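Local coordinates for protein glycerophosphodiester phosphodiesterase (Parabacteroides distasonis, PDB 3NO3) that belongs to the glycerophosphodiester phosphodiesterase family, folds as a TIM-type barrel and carries a bound magnesium ion, at residues V121-V124 / K125-K128. Sequence-based numbering, arbitrary orientation.
Sequences VQMV and KRMK
Met123, a selenomethionine, lays its selenium over one face of the Arg126 guanidinium, SE standing 3.7 Å from NH2 of Arg126. The two side chains run alongside each other in the same direction. Met123 starts with CG anti to its own N (chi1 -179°), then bends at chi2 and chi3, which brings the selenium against the guanidinium face. That guanidinium also forms a salt bridge through NH2 with Glu86 near the start of helix 85-94, which ties the last turn to that helix. Apolar packing continues one turn on, where SE of Met123 lies 3.8 Å from CG of Met127, also a selenomethionine; both side chains reach Leu89 of helix 85-94. The contact spans the C-terminal end of helix 110-126 and the residues just after it; this is the helix of a beta-alpha-beta unit between strands 99-104 and 133-137 on the outside of the TIM-type barrel. Val124, on another side of the helix and buried, packs against Thr133 and Tyr135 of strand 133-137. The backbone holds the last turns by i to i+4 bonds: N of Lys125 to O of Val121, N of Arg126 to O of Gln122 (N-H...O angle 167°) and N of Met127 to O of Met123, each 2.9 Å long. A Schellman motif ends the helix: Lys128 takes a positive phi (64°), and its N bonds to O of Lys125 at 3.1 Å.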
ATOM      1  N   VAL A 121       8.577  -1.870  11.234  1.00 12.72           N
ATOM      2  CA  VAL A 121       9.629  -0.865  11.134  1.00 14.06           C
ATOM      3  C   VAL A 121      11.027  -1.467  11.341  1.00 14.20           C
ATOM      4  O   VAL A 121      11.925  -1.167  10.562  1.00 14.71           O
ATOM      5  CB  VAL A 121       9.404   0.283  12.173  1.00 15.18           C
ATOM      6  CG1 VAL A 121      10.685   1.183  12.334  1.00 14.84           C
ATOM      7  CG2 VAL A 121       8.135   1.069  11.745  1.00 13.86           C
ATOM      8  N   GLN A 122      11.150  -2.402  12.277  1.00 13.58           N
ATOM      9  CA  GLN A 122      12.397  -3.124  12.521  1.00 15.00           C
ATOM     10  C   GLN A 122      12.860  -3.968  11.315  1.00 14.25           C
ATOM     11  O   GLN A 122      14.045  -3.956  10.964  1.00 14.76           O
ATOM     12  CB  GLN A 122      12.273  -3.979  13.795  1.00 14.57           C
ATOM     13  CG  GLN A 122      12.253  -3.093  15.071  1.00 15.97           C
ATOM     14  CD  GLN A 122      12.003  -3.841  16.335  1.00 16.01           C
ATOM     15  OE1 GLN A 122      11.698  -5.032  16.329  1.00 15.13           O
ATOM     16  NE2 GLN A 122      12.141  -3.142  17.462  1.00 15.46           N
HETATM   17  N   MSE A 123      11.936  -4.657  10.682  1.00 14.24           N
HETATM   18  CA  MSE A 123      12.243  -5.445   9.498  1.00 14.50           C
HETATM   19  C   MSE A 123      12.662  -4.560   8.323  1.00 15.34           C
HETATM   20  O   MSE A 123      13.688  -4.840   7.673  1.00 15.44           O
HETATM   21  CB  MSE A 123      11.067  -6.293   9.097  1.00 14.78           C
HETATM   22  CG  MSE A 123      11.307  -7.191   7.838  1.00 15.85           C
HETATM   23 SE   MSE A 123      12.697  -8.492   8.084  0.75 12.69          SE
HETATM   24  CE  MSE A 123      11.667  -9.682   9.223  1.00 12.43           C
ATOM     25  N   VAL A 124      11.892  -3.496   8.069  1.00 14.23           N
ATOM     26  CA  VAL A 124      12.194  -2.530   6.999  1.00 14.34           C
ATOM     27  C   VAL A 124      13.572  -1.926   7.216  1.00 15.53           C
ATOM     28  O   VAL A 124      14.373  -1.839   6.267  1.00 15.04           O
ATOM     29  CB  VAL A 124      11.075  -1.472   6.852  1.00 14.05           C
ATOM     30  CG1 VAL A 124      11.488  -0.334   5.880  1.00 12.28           C
ATOM     31  CG2 VAL A 124       9.787  -2.176   6.325  1.00 13.39           C
ATOM     32  N   LYS A 125      13.871  -1.601   8.471  1.00 14.85           N
ATOM     33  CA  LYS A 125      15.177  -1.059   8.820  1.00 16.22           C
ATOM     34  C   LYS A 125      16.302  -2.043   8.549  1.00 15.75           C
ATOM     35  O   LYS A 125      17.309  -1.683   7.900  1.00 16.79           O
ATOM     36  CB  LYS A 125      15.225  -0.665  10.302  1.00 15.90           C
ATOM     37  CG  LYS A 125      16.488   0.007  10.740  1.00 18.09           C
ATOM     38  CD  LYS A 125      16.489   0.305  12.247  1.00 20.24           C
ATOM     39  CE  LYS A 125      17.846   0.749  12.720  1.00 24.56           C
ATOM     40  NZ  LYS A 125      17.899   0.932  14.188  1.00 23.89           N
ATOM     41  N   ARG A 126      16.185  -3.267   9.068  1.00 16.01           N
ATOM     42  CA  ARG A 126      17.288  -4.242   8.844  1.00 16.83           C
ATOM     43  C   ARG A 126      17.445  -4.655   7.386  1.00 17.38           C
ATOM     44  O   ARG A 126      18.557  -5.032   6.989  1.00 17.95           O
ATOM     45  CB  ARG A 126      17.252  -5.436   9.828  1.00 16.94           C
ATOM     46  CG  ARG A 126      16.508  -6.643   9.482  1.00 19.65           C
ATOM     47  CD  ARG A 126      16.884  -7.823  10.412  1.00 20.22           C
ATOM     48  NE  ARG A 126      16.115  -9.006  10.064  1.00 20.31           N
ATOM     49  CZ  ARG A 126      16.335  -9.799   9.024  1.00 15.71           C
ATOM     50  NH1 ARG A 126      17.306  -9.575   8.165  1.00 17.02           N
ATOM     51  NH2 ARG A 126      15.524 -10.822   8.827  1.00 18.90           N
HETATM   52  N   MSE A 127      16.363  -4.557   6.582  1.00 17.48           N
HETATM   53  CA  MSE A 127      16.449  -4.845   5.154  1.00 19.25           C
HETATM   54  C   MSE A 127      16.902  -3.660   4.299  1.00 19.42           C
HETATM   55  O   MSE A 127      16.989  -3.773   3.074  1.00 20.13           O
HETATM   56  CB  MSE A 127      15.130  -5.433   4.641  1.00 18.21           C
HETATM   57  CG  MSE A 127      14.720  -6.714   5.333  1.00 19.32           C
HETATM   58 SE   MSE A 127      15.963  -8.132   5.210  0.75 15.24          SE
HETATM   59  CE  MSE A 127      15.795  -8.362   3.321  1.00 19.48           C
ATOM     60  N   LYS A 128      17.206  -2.543   4.949  1.00 20.56           N
ATOM     61  CA  LYS A 128      17.765  -1.340   4.330  1.00 21.29           C
ATOM     62  C   LYS A 128      16.803  -0.675   3.317  1.00 20.27           C
ATOM     63  O   LYS A 128      17.221  -0.266   2.256  1.00 18.80           O
ATOM     64  CB  LYS A 128      19.160  -1.582   3.747  1.00 22.42           C
ATOM     65  CG  LYS A 128      20.143  -2.182   4.772  1.00 26.46           C
ATOM     66  CD  LYS A 128      21.585  -2.239   4.210  1.00 31.96           C
ATOM     67  CE  LYS A 128      22.239  -0.866   4.292  1.00 36.24           C
ATOM     68  NZ  LYS A 128      23.592  -0.878   3.666  1.00 41.85           N
TER